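Local structure of Two-component system sensor histidine kinase (Bacteroides thetaiotaomicron, 3VA6) at residues 421-426 against 433-438; 392-397 against 416-421; 482-487 against 497-502. The protein probably acts as a hybrid two-component sensor kinase that phosphorylates a histidine from ATP, and is represented here by its extracellular beta-propeller and beta-sandwich part. One frame throughout, in Å; residues are numbered along the deposited sequence.

Contact 1. Residues 421-426 against 433-438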
loop_
_atom_site.group_PDB
_atom_site.type_symbol
_atom_site.label_atom_id
_atom_site.label_comp_id
_atom_site.label_asym_id
_atom_site.label_seq_id
_atom_site.Cartn_x
_atom_site.Cartn_y
_atom_site.Cartn_z
ATOM N N THR A 421 -8.238 -20.472 -26.240
ATOM C CA THR A 421 -9.122 -21.073 -25.263
ATOM C C THR A 421 -9.545 -20.035 -24.258
ATOM O O THR A 421 -8.717 -19.372 -23.653
ATOM C CB THR A 421 -8.458 -22.268 -24.560
ATOM O OG1 THR A 421 -8.363 -23.341 -25.499
ATOM C CG2 THR A 421 -9.278 -22.715 -23.387
ATOM N N TYR A 422 -10.855 -19.959 -24.062
ATOM C CA TYR A 422 -11.483 -18.926 -23.260
ATOM C C TYR A 422 -11.956 -19.439 -21.922
ATOM O O TYR A 422 -11.963 -18.710 -20.948
ATOM C CB TYR A 422 -12.651 -18.312 -24.036
ATOM C CG TYR A 422 -12.208 -17.182 -24.937
ATOM C CD1 TYR A 422 -11.312 -17.400 -25.980
ATOM C CD2 TYR A 422 -12.647 -15.881 -24.721
ATOM C CE1 TYR A 422 -10.885 -16.349 -26.784
ATOM C CE2 TYR A 422 -12.235 -14.841 -25.523
ATOM C CZ TYR A 422 -11.359 -15.072 -26.549
ATOM O OH TYR A 422 -10.949 -14.022 -27.319
ATOM N N TYR A 423 -12.344 -20.699 -21.861
ATOM C CA TYR A 423 -12.918 -21.236 -20.641
ATOM C C TYR A 423 -12.803 -22.759 -20.609
ATOM O O TYR A 423 -12.788 -23.404 -21.657
ATOM C CB TYR A 423 -14.382 -20.796 -20.534
ATOM C CG TYR A 423 -14.857 -20.479 -19.130
ATOM C CD1 TYR A 423 -14.620 -19.232 -18.555
ATOM C CD2 TYR A 423 -15.577 -21.415 -18.396
ATOM C CE1 TYR A 423 -15.075 -18.923 -17.282
ATOM C CE2 TYR A 423 -16.039 -21.119 -17.121
ATOM C CZ TYR A 423 -15.789 -19.863 -16.570
ATOM O OH TYR A 423 -16.235 -19.588 -15.293
ATOM N N ILE A 424 -12.745 -23.294 -19.394
ATOM C CA ILE A 424 -12.505 -24.690 -19.172
ATOM C C ILE A 424 -13.141 -25.163 -17.864
ATOM O O ILE A 424 -13.097 -24.445 -16.863
ATOM C CB ILE A 424 -10.989 -24.951 -19.098
ATOM C CG1 ILE A 424 -10.696 -26.453 -18.954
ATOM C CG2 ILE A 424 -10.382 -24.180 -17.943
ATOM C CD1 ILE A 424 -9.220 -26.780 -18.861
ATOM N N PHE A 425 -13.728 -26.372 -17.889
ATOM C CA PHE A 425 -14.114 -27.100 -16.664
ATOM C C PHE A 425 -14.250 -28.593 -16.896
ATOM O O PHE A 425 -14.375 -29.030 -18.029
ATOM C CB PHE A 425 -15.427 -26.559 -16.078
ATOM C CG PHE A 425 -16.657 -26.965 -16.851
ATOM C CD1 PHE A 425 -17.172 -26.147 -17.850
ATOM C CD2 PHE A 425 -17.306 -28.154 -16.569
ATOM C CE1 PHE A 425 -18.303 -26.523 -18.563
ATOM C CE2 PHE A 425 -18.438 -28.535 -17.278
ATOM C CZ PHE A 425 -18.937 -27.721 -18.275
ATOM N N GLU A 426 -14.241 -29.369 -15.812
ATOM C CA GLU A 426 -14.458 -30.806 -15.888
ATOM C C GLU A 426 -15.854 -31.176 -15.418
ATOM O O GLU A 426 -16.322 -30.663 -14.399
ATOM C CB GLU A 426 -13.448 -31.565 -15.033
ATOM C CG GLU A 426 -13.497 -33.067 -15.262
ATOM C CD GLU A 426 -12.720 -33.853 -14.234
ATOM O OE1 GLU A 426 -13.021 -35.061 -14.076
ATOM O OE2 GLU A 426 -11.800 -33.290 -13.607
ATOM N N TRP A 433 -14.302 -29.865 -20.596
ATOM C CA TRP A 433 -15.059 -28.985 -21.496
ATOM C C TRP A 433 -14.281 -27.733 -21.773
ATOM O O TRP A 433 -13.937 -26.989 -20.854
ATOM C CB TRP A 433 -16.412 -28.650 -20.886
ATOM C CG TRP A 433 -17.347 -29.807 -21.028
ATOM C CD1 TRP A 433 -17.262 -31.054 -20.405
ATOM C CD2 TRP A 433 -18.505 -29.899 -21.902
ATOM N NE1 TRP A 433 -18.280 -31.878 -20.815
ATOM C CE2 TRP A 433 -19.061 -31.243 -21.712
ATOM C CE3 TRP A 433 -19.121 -29.041 -22.777
ATOM C CZ2 TRP A 433 -20.189 -31.668 -22.383
ATOM C CZ3 TRP A 433 -20.260 -29.478 -23.448
ATOM C CH2 TRP A 433 -20.783 -30.760 -23.257
ATOM N N ILE A 434 -14.008 -27.476 -23.046
ATOM C CA ILE A 434 -13.143 -26.367 -23.429
ATOM C C ILE A 434 -13.859 -25.417 -24.396
ATOM O O ILE A 434 -14.220 -25.808 -25.506
ATOM C CB ILE A 434 -11.864 -26.889 -24.098
ATOM C CG1 ILE A 434 -11.173 -27.895 -23.178
ATOM C CG2 ILE A 434 -10.929 -25.739 -24.445
ATOM C CD1 ILE A 434 -10.103 -28.719 -23.872
ATOM N N SER A 435 -14.061 -24.171 -23.983
ATOM C CA SER A 435 -14.663 -23.180 -24.892
ATOM C C SER A 435 -13.566 -22.471 -25.665
ATOM O O SER A 435 -12.476 -22.266 -25.153
ATOM C CB SER A 435 -15.497 -22.166 -24.131
ATOM O OG SER A 435 -14.655 -21.219 -23.527
ATOM N N THR A 436 -13.870 -22.078 -26.887
ATOM C CA THR A 436 -12.856 -21.589 -27.793
ATOM C C THR A 436 -13.378 -20.412 -28.583
ATOM O O THR A 436 -14.590 -20.227 -28.715
ATOM C CB THR A 436 -12.421 -22.740 -28.727
ATOM O OG1 THR A 436 -11.531 -23.597 -28.007
ATOM C CG2 THR A 436 -11.709 -22.255 -29.975
ATOM N N CYS A 437 -12.449 -19.615 -29.101
ATOM C CA CYS A 437 -12.737 -18.565 -30.072
ATOM C C CYS A 437 -12.402 -19.175 -31.441
ATOM O O CYS A 437 -11.294 -19.670 -31.617
ATOM C CB CYS A 437 -11.833 -17.351 -29.820
ATOM S SG CYS A 437 -11.877 -16.050 -31.076
ATOM N N LEU A 438 -13.325 -19.137 -32.397
ATOM C CA LEU A 438 -13.148 -19.761 -33.715
ATOM C C LEU A 438 -13.416 -21.270 -33.798
ATOM O O LEU A 438 -13.879 -21.723 -34.836
ATOM C CB LEU A 438 -11.769 -19.465 -34.334
ATOM C CG LEU A 438 -11.667 -18.321 -35.343
ATOM C CD1 LEU A 438 -10.201 -18.019 -35.634
ATOM C CD2 LEU A 438 -12.433 -18.617 -36.636
#
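Trp433 N donates to Phe425 O at 2.7 Å. Trp433 O takes Phe425 N in return at 3.0 Å. The two bonds close an antiparallel hydrogen-bonded pair. Further along, Ser435 N donates to Tyr423 O at 2.8 Å. Ser435 O then takes Tyr422 N at 3.0 Å. The register shifts by one residue between Thr421 and Tyr423, a beta bulge. The Phe425 ring leans over to the partner strand because CG sits between the backbone N and the carbonyl carbon (chi1 74°). Trp433 CB lies over one ring face, 3.8 Å from the centroid of the Phe425 ring, in a CH-pi contact. The indole runs beside the ring with planes 8° apart, but slid so that they barely overlap. A serine at Phe425 would probably leave Trp433 CB without its aromatic cover and open a gap toward Ile477 and Pro479. On the face of Phe425 and Trp433, Ser435 OG is hydrogen-bonded to Asn475 O. On the other face of the sheet, Thr421 CG2 meets Ile434 CG2 at 3.6 Å. This is the first hairpin of a beta-propeller blade, packed between strands 375-380 and 474-479.

Contact 2. Residues 392-397 against 416-421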
loop_
_atom_site.group_PDB
_atom_site.type_symbol
_atom_site.label_atom_id
_atom_site.label_comp_id
_atom_site.label_asym_id
_atom_site.label_seq_id
_atom_site.Cartn_x
_atom_site.Cartn_y
_atom_site.Cartn_z
ATOM N N GLY A 392 -2.485 -19.358 -26.261
ATOM C CA GLY A 392 -1.643 -20.471 -26.747
ATOM C C GLY A 392 -2.176 -21.772 -26.167
ATOM O O GLY A 392 -1.487 -22.477 -25.440
ATOM N N SER A 393 -3.448 -22.031 -26.451
ATOM C CA SER A 393 -4.134 -23.224 -26.007
ATOM C C SER A 393 -4.180 -23.381 -24.480
ATOM O O SER A 393 -3.946 -22.413 -23.732
ATOM C CB SER A 393 -3.502 -24.447 -26.650
ATOM O OG SER A 393 -4.410 -25.525 -26.643
ATOM N N ILE A 394 -4.536 -24.592 -24.032
ATOM C CA ILE A 394 -4.682 -24.897 -22.608
ATOM C C ILE A 394 -3.440 -25.590 -22.070
ATOM O O ILE A 394 -2.751 -26.317 -22.796
ATOM C CB ILE A 394 -5.926 -25.767 -22.322
ATOM C CG1 ILE A 394 -5.889 -27.124 -23.059
ATOM C CG2 ILE A 394 -7.176 -25.022 -22.735
ATOM C CD1 ILE A 394 -6.872 -28.143 -22.518
ATOM N N ASN A 395 -3.158 -25.344 -20.800
ATOM C CA ASN A 395 -2.006 -25.893 -20.141
ATOM C C ASN A 395 -2.450 -26.520 -18.823
ATOM O O ASN A 395 -3.495 -26.166 -18.282
ATOM C CB ASN A 395 -0.972 -24.803 -19.884
ATOM C CG ASN A 395 -0.375 -24.246 -21.160
ATOM O OD1 ASN A 395 0.765 -24.522 -21.489
ATOM N ND2 ASN A 395 -1.138 -23.451 -21.879
ATOM N N ARG A 396 -1.671 -27.474 -18.331
ATOM C CA ARG A 396 -1.897 -28.062 -17.030
ATOM C C ARG A 396 -0.631 -27.913 -16.217
ATOM O O ARG A 396 0.468 -28.057 -16.756
ATOM C CB ARG A 396 -2.216 -29.544 -17.176
ATOM C CG ARG A 396 -2.386 -30.293 -15.860
ATOM C CD ARG A 396 -2.788 -31.735 -16.100
ATOM N NE ARG A 396 -1.699 -32.503 -16.708
ATOM C CZ ARG A 396 -0.741 -33.157 -16.046
ATOM N NH1 ARG A 396 -0.703 -33.176 -14.717
ATOM N NH2 ARG A 396 0.191 -33.802 -16.737
ATOM N N TYR A 397 -0.773 -27.660 -14.918
ATOM C CA TYR A 397 0.392 -27.505 -14.059
ATOM C C TYR A 397 0.865 -28.843 -13.542
ATOM O O TYR A 397 0.070 -29.745 -13.254
ATOM C CB TYR A 397 0.086 -26.594 -12.871
ATOM C CG TYR A 397 1.295 -25.932 -12.204
ATOM C CD1 TYR A 397 2.308 -25.321 -12.954
ATOM C CD2 TYR A 397 1.395 -25.878 -10.816
ATOM C CE1 TYR A 397 3.386 -24.700 -12.339
ATOM C CE2 TYR A 397 2.476 -25.257 -10.195
ATOM C CZ TYR A 397 3.462 -24.667 -10.957
ATOM O OH TYR A 397 4.516 -24.060 -10.331
ATOM N N TYR A 416 -10.938 -25.737 -36.490
ATOM C CA TYR A 416 -11.365 -26.103 -35.146
ATOM C C TYR A 416 -10.196 -26.672 -34.326
ATOM O O TYR A 416 -9.954 -27.896 -34.241
ATOM C CB TYR A 416 -12.546 -27.067 -35.201
ATOM C CG TYR A 416 -13.725 -26.513 -35.949
ATOM C CD1 TYR A 416 -14.804 -25.896 -35.293
ATOM C CD2 TYR A 416 -13.759 -26.595 -37.327
ATOM C CE1 TYR A 416 -15.876 -25.387 -36.008
ATOM C CE2 TYR A 416 -14.822 -26.098 -38.050
ATOM C CZ TYR A 416 -15.876 -25.496 -37.388
ATOM O OH TYR A 416 -16.928 -25.011 -38.121
ATOM N N ASN A 417 -9.452 -25.747 -33.743
ATOM C CA ASN A 417 -8.420 -26.088 -32.795
ATOM C C ASN A 417 -8.579 -25.246 -31.539
ATOM O O ASN A 417 -9.502 -24.442 -31.410
ATOM C CB ASN A 417 -7.034 -25.914 -33.414
ATOM C CG ASN A 417 -6.641 -24.462 -33.568
ATOM O OD1 ASN A 417 -6.536 -23.730 -32.594
ATOM N ND2 ASN A 417 -6.408 -24.047 -34.793
ATOM N N THR A 418 -7.651 -25.421 -30.621
ATOM C CA THR A 418 -7.842 -24.957 -29.274
ATOM C C THR A 418 -6.905 -23.816 -28.932
ATOM O O THR A 418 -6.876 -23.395 -27.793
ATOM C CB THR A 418 -7.699 -26.154 -28.317
ATOM O OG1 THR A 418 -8.997 -26.626 -27.953
ATOM C CG2 THR A 418 -6.983 -25.784 -27.062
ATOM N N ASN A 419 -6.179 -23.290 -29.924
ATOM C CA ASN A 419 -5.189 -22.228 -29.700
ATOM C C ASN A 419 -5.735 -21.088 -28.857
ATOM O O ASN A 419 -5.030 -20.568 -28.002
ATOM C CB ASN A 419 -4.691 -21.625 -31.019
ATOM C CG ASN A 419 -3.646 -22.466 -31.714
ATOM O OD1 ASN A 419 -3.408 -22.313 -32.927
ATOM N ND2 ASN A 419 -2.975 -23.325 -30.952
ATOM N N TRP A 420 -6.981 -20.695 -29.112
ATOM C CA TRP A 420 -7.609 -19.601 -28.381
ATOM C C TRP A 420 -8.670 -20.108 -27.442
ATOM O O TRP A 420 -9.862 -20.185 -27.777
ATOM C CB TRP A 420 -8.179 -18.587 -29.366
ATOM C CG TRP A 420 -7.117 -17.924 -30.218
ATOM C CD1 TRP A 420 -5.749 -17.836 -29.964
ATOM C CD2 TRP A 420 -7.309 -17.216 -31.484
ATOM N NE1 TRP A 420 -5.105 -17.153 -30.963
ATOM C CE2 TRP A 420 -5.979 -16.755 -31.905
ATOM C CE3 TRP A 420 -8.404 -16.938 -32.290
ATOM C CZ2 TRP A 420 -5.785 -16.039 -33.081
ATOM C CZ3 TRP A 420 -8.196 -16.226 -33.481
ATOM C CH2 TRP A 420 -6.917 -15.785 -33.862
ATOM N N THR A 421 -8.238 -20.472 -26.240
ATOM C CA THR A 421 -9.122 -21.073 -25.263
ATOM C C THR A 421 -9.545 -20.035 -24.258
ATOM O O THR A 421 -8.717 -19.372 -23.653
ATOM C CB THR A 421 -8.458 -22.268 -24.560
ATOM O OG1 THR A 421 -8.363 -23.341 -25.499
ATOM C CG2 THR A 421 -9.278 -22.715 -23.387
#
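Ser393 meets Thr418 and Asn419 mainly through main-chain atoms. Ser393 N points at Asn419 O at 2.7 Å in a nearly straight hydrogen bond. The position of that oxygen is less certain, so the length is only a guide. Beside it, Ser393 CA makes a CA-H...O contact with Thr418 O at 3.3 Å.

Side-chain hydrogen bonds shape the loop itself. Asn417 OD1 accepts from Asn419 N at 2.7 Å, in the plane of the amide carbonyl. This is an Asx turn. Thr421 OG1 donates to Thr418 O at 2.7 Å, on a lone pair in the carbonyl plane. It can do so because OG1 lies beside the backbone N of Thr421 (chi1 -71°), turned back toward the loop. Thr418 O therefore receives both a hydroxyl and a CA-H. Ser393 OG has its partner on the next strand, at Tyr407 O.

The apolar part is the Ile394 CG2 methyl against the Thr421 side chain, at a spacing that is doubtful. Ile394 also touches Ile434 of hairpin 421-436.

The segments carry no charged pair across the contact. One main-chain hydrogen bond and a CA-H...O contact, both made by Ser393, hold the loop to the segment 392-397. The buried hydroxyls of Ser393 and Thr421 are instead spent on the backbone carbonyls of Tyr407 and Thr418.

Contact 3. Residues 482-487 against 497-502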
loop_
_atom_site.group_PDB
_atom_site.type_symbol
_atom_site.label_atom_id
_atom_site.label_comp_id
_atom_site.label_asym_id
_atom_site.label_seq_id
_atom_site.Cartn_x
_atom_site.Cartn_y
_atom_site.Cartn_z
ATOM N N GLU A 482 -28.265 -29.866 -12.654
ATOM C CA GLU A 482 -28.762 -31.087 -13.325
ATOM C C GLU A 482 -28.063 -31.384 -14.682
ATOM O O GLU A 482 -28.668 -31.971 -15.579
ATOM C CB GLU A 482 -30.320 -31.097 -13.422
ATOM C CG GLU A 482 -30.992 -29.826 -13.993
ATOM C CD GLU A 482 -31.062 -28.642 -13.018
ATOM O OE1 GLU A 482 -31.026 -28.854 -11.776
ATOM O OE2 GLU A 482 -31.154 -27.480 -13.508
ATOM N N GLY A 483 -26.794 -30.989 -14.824
ATOM C CA GLY A 483 -25.906 -31.569 -15.831
ATOM C C GLY A 483 -25.787 -30.830 -17.155
ATOM O O GLY A 483 -24.896 -31.141 -17.933
ATOM N N ASN A 484 -26.668 -29.865 -17.432
ATOM C CA ASN A 484 -26.653 -29.171 -18.728
ATOM C C ASN A 484 -25.515 -28.158 -18.791
ATOM O O ASN A 484 -25.046 -27.696 -17.766
ATOM C CB ASN A 484 -27.991 -28.489 -18.994
ATOM C CG ASN A 484 -29.142 -29.476 -19.017
ATOM O OD1 ASN A 484 -30.076 -29.365 -18.227
ATOM N ND2 ASN A 484 -29.079 -30.450 -19.924
ATOM N N VAL A 485 -25.046 -27.851 -19.994
ATOM C CA VAL A 485 -23.953 -26.904 -20.161
ATOM C C VAL A 485 -24.499 -25.659 -20.854
ATOM O O VAL A 485 -25.028 -25.734 -21.971
ATOM C CB VAL A 485 -22.791 -27.509 -20.984
ATOM C CG1 VAL A 485 -21.715 -26.472 -21.247
ATOM C CG2 VAL A 485 -22.191 -28.721 -20.289
ATOM N N TRP A 486 -24.370 -24.516 -20.179
ATOM C CA TRP A 486 -24.880 -23.237 -20.688
ATOM C C TRP A 486 -23.776 -22.466 -21.320
ATOM O O TRP A 486 -22.692 -22.382 -20.760
ATOM C CB TRP A 486 -25.491 -22.443 -19.552
ATOM C CG TRP A 486 -26.759 -23.079 -19.059
ATOM C CD1 TRP A 486 -26.895 -24.059 -18.086
ATOM C CD2 TRP A 486 -28.115 -22.820 -19.532
ATOM N NE1 TRP A 486 -28.215 -24.402 -17.918
ATOM C CE2 TRP A 486 -28.996 -23.696 -18.755
ATOM C CE3 TRP A 486 -28.667 -21.980 -20.471
ATOM C CZ2 TRP A 486 -30.362 -23.704 -18.934
ATOM C CZ3 TRP A 486 -30.053 -21.992 -20.642
ATOM C CH2 TRP A 486 -30.880 -22.835 -19.893
ATOM N N VAL A 487 -24.026 -21.888 -22.484
ATOM C CA VAL A 487 -22.956 -21.257 -23.260
ATOM C C VAL A 487 -23.188 -19.750 -23.434
ATOM O O VAL A 487 -24.217 -19.332 -23.971
ATOM C CB VAL A 487 -22.830 -21.893 -24.654
ATOM C CG1 VAL A 487 -21.530 -21.443 -25.318
ATOM C CG2 VAL A 487 -22.903 -23.417 -24.557
ATOM N N LYS A 497 -28.158 -23.648 -24.582
ATOM C CA LYS A 497 -28.093 -24.729 -23.610
ATOM C C LYS A 497 -27.868 -26.032 -24.363
ATOM O O LYS A 497 -28.662 -26.382 -25.243
ATOM C CB LYS A 497 -29.379 -24.801 -22.774
ATOM C CG LYS A 497 -29.734 -26.213 -22.268
ATOM C CD LYS A 497 -30.831 -26.263 -21.199
ATOM C CE LYS A 497 -31.515 -27.628 -21.129
ATOM N NZ LYS A 497 -32.928 -27.576 -20.667
ATOM N N ILE A 498 -26.778 -26.722 -24.010
ATOM C CA ILE A 498 -26.445 -28.048 -24.538
ATOM C C ILE A 498 -26.865 -29.110 -23.538
ATOM O O ILE A 498 -26.497 -29.022 -22.371
ATOM C CB ILE A 498 -24.915 -28.216 -24.726
ATOM C CG1 ILE A 498 -24.342 -27.104 -25.620
ATOM C CG2 ILE A 498 -24.569 -29.610 -25.256
ATOM C CD1 ILE A 498 -22.864 -27.250 -25.907
ATOM N N ASN A 499 -27.628 -30.102 -23.994
ATOM C CA ASN A 499 -27.891 -31.300 -23.206
ATOM C C ASN A 499 -26.897 -32.382 -23.630
ATOM O O ASN A 499 -27.065 -32.988 -24.671
ATOM C CB ASN A 499 -29.319 -31.779 -23.434
ATOM C CG ASN A 499 -29.695 -32.945 -22.536
ATOM O OD1 ASN A 499 -30.867 -33.140 -22.233
ATOM N ND2 ASN A 499 -28.705 -33.702 -22.078
ATOM N N PRO A 500 -25.862 -32.641 -22.818
ATOM C CA PRO A 500 -24.750 -33.481 -23.274
ATOM C C PRO A 500 -25.088 -34.974 -23.412
ATOM O O PRO A 500 -24.332 -35.713 -24.013
ATOM C CB PRO A 500 -23.694 -33.265 -22.195
ATOM C CG PRO A 500 -24.470 -32.961 -20.963
ATOM C CD PRO A 500 -25.791 -32.378 -21.373
ATOM N N ARG A 501 -26.207 -35.408 -22.853
ATOM C CA ARG A 501 -26.689 -36.771 -23.047
ATOM C C ARG A 501 -27.239 -36.982 -24.456
ATOM O O ARG A 501 -26.793 -37.864 -25.178
ATOM C CB ARG A 501 -27.789 -37.081 -22.033
ATOM C CG ARG A 501 -27.305 -37.113 -20.590
ATOM C CD ARG A 501 -28.195 -36.292 -19.648
ATOM N NE ARG A 501 -27.423 -35.764 -18.521
ATOM C CZ ARG A 501 -27.260 -36.370 -17.337
ATOM N NH1 ARG A 501 -27.804 -37.566 -17.066
ATOM N NH2 ARG A 501 -26.522 -35.758 -16.410
ATOM N N THR A 502 -28.219 -36.164 -24.825
ATOM C CA THR A 502 -28.856 -36.225 -26.142
ATOM C C THR A 502 -28.119 -35.383 -27.186
ATOM O O THR A 502 -28.262 -35.612 -28.382
ATOM C CB THR A 502 -30.323 -35.746 -26.065
ATOM O OG1 THR A 502 -30.379 -34.473 -25.398
ATOM C CG2 THR A 502 -31.175 -36.761 -25.311
#
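This is a partly buried antiparallel hairpin contact between the two middle strands, 485-489 and 495-499, of one four-stranded sheet. Val485 and Ile498 form a hydrogen-bonded pair. Val485 N donates to Ile498 O at 3.0 Å. Ile498 N donates back to Val485 O at 2.9 Å. Trp486 and Lys497 follow as a non-hydrogen-bonded pair. Lys497 crosses one face of the Trp486 ring with its aliphatic chain. Its CB stands 3.6 Å from the centroid of the six-membered ring of Trp486, a CH-pi contact. CD passes over the same benzene part nearer CZ2. With CG anti to the backbone N (chi1 151°) and the chain extended beyond it, Lys497 runs on until CE lies beside the Asn484 amide. The sheet is a blade of the beta-propeller, with strand 474-479 alongside Trp486 and strand 504-508 alongside Lys497. On the face of Val485 and Ile498 the packing is aliphatic. Val487 CG2 meets Ile498 CD1 at 4.1 Å, and Ile441 of the preceding blade touches both side chains. Past the paired strands the contact becomes looser. Gly483 O lies 3.6 Å from Pro500 CG. At its backbone angles a CB on Gly483 would press on the carbonyl O of Glu482. The exposed Arg501 brings its guanidinium obliquely to Gly483 CA, with NH2 at 4.3 Å.

In the fold
Contact 2 comes first along the chain. It closes a loop that runs from strand 394-398 through strand 403-410 to the link before strand 421-426, and so ties one propeller blade to the next. Contact 1 follows as the short hairpin 421-436. It shares Thr421 with contact 2, and Cys437 N probably bonds Trp420 O between them. Further on, contact 3 closes the hairpin of strands 485-489 and 495-499, in the following blade. The three lie in series; none nests in or crosses another. Contacts 1 and 3 touch through Trp433, which packs on Val485, Ile498 and Pro500. Contacts 2 and 3 do not touch: their nearest atoms are about 12 Å apart.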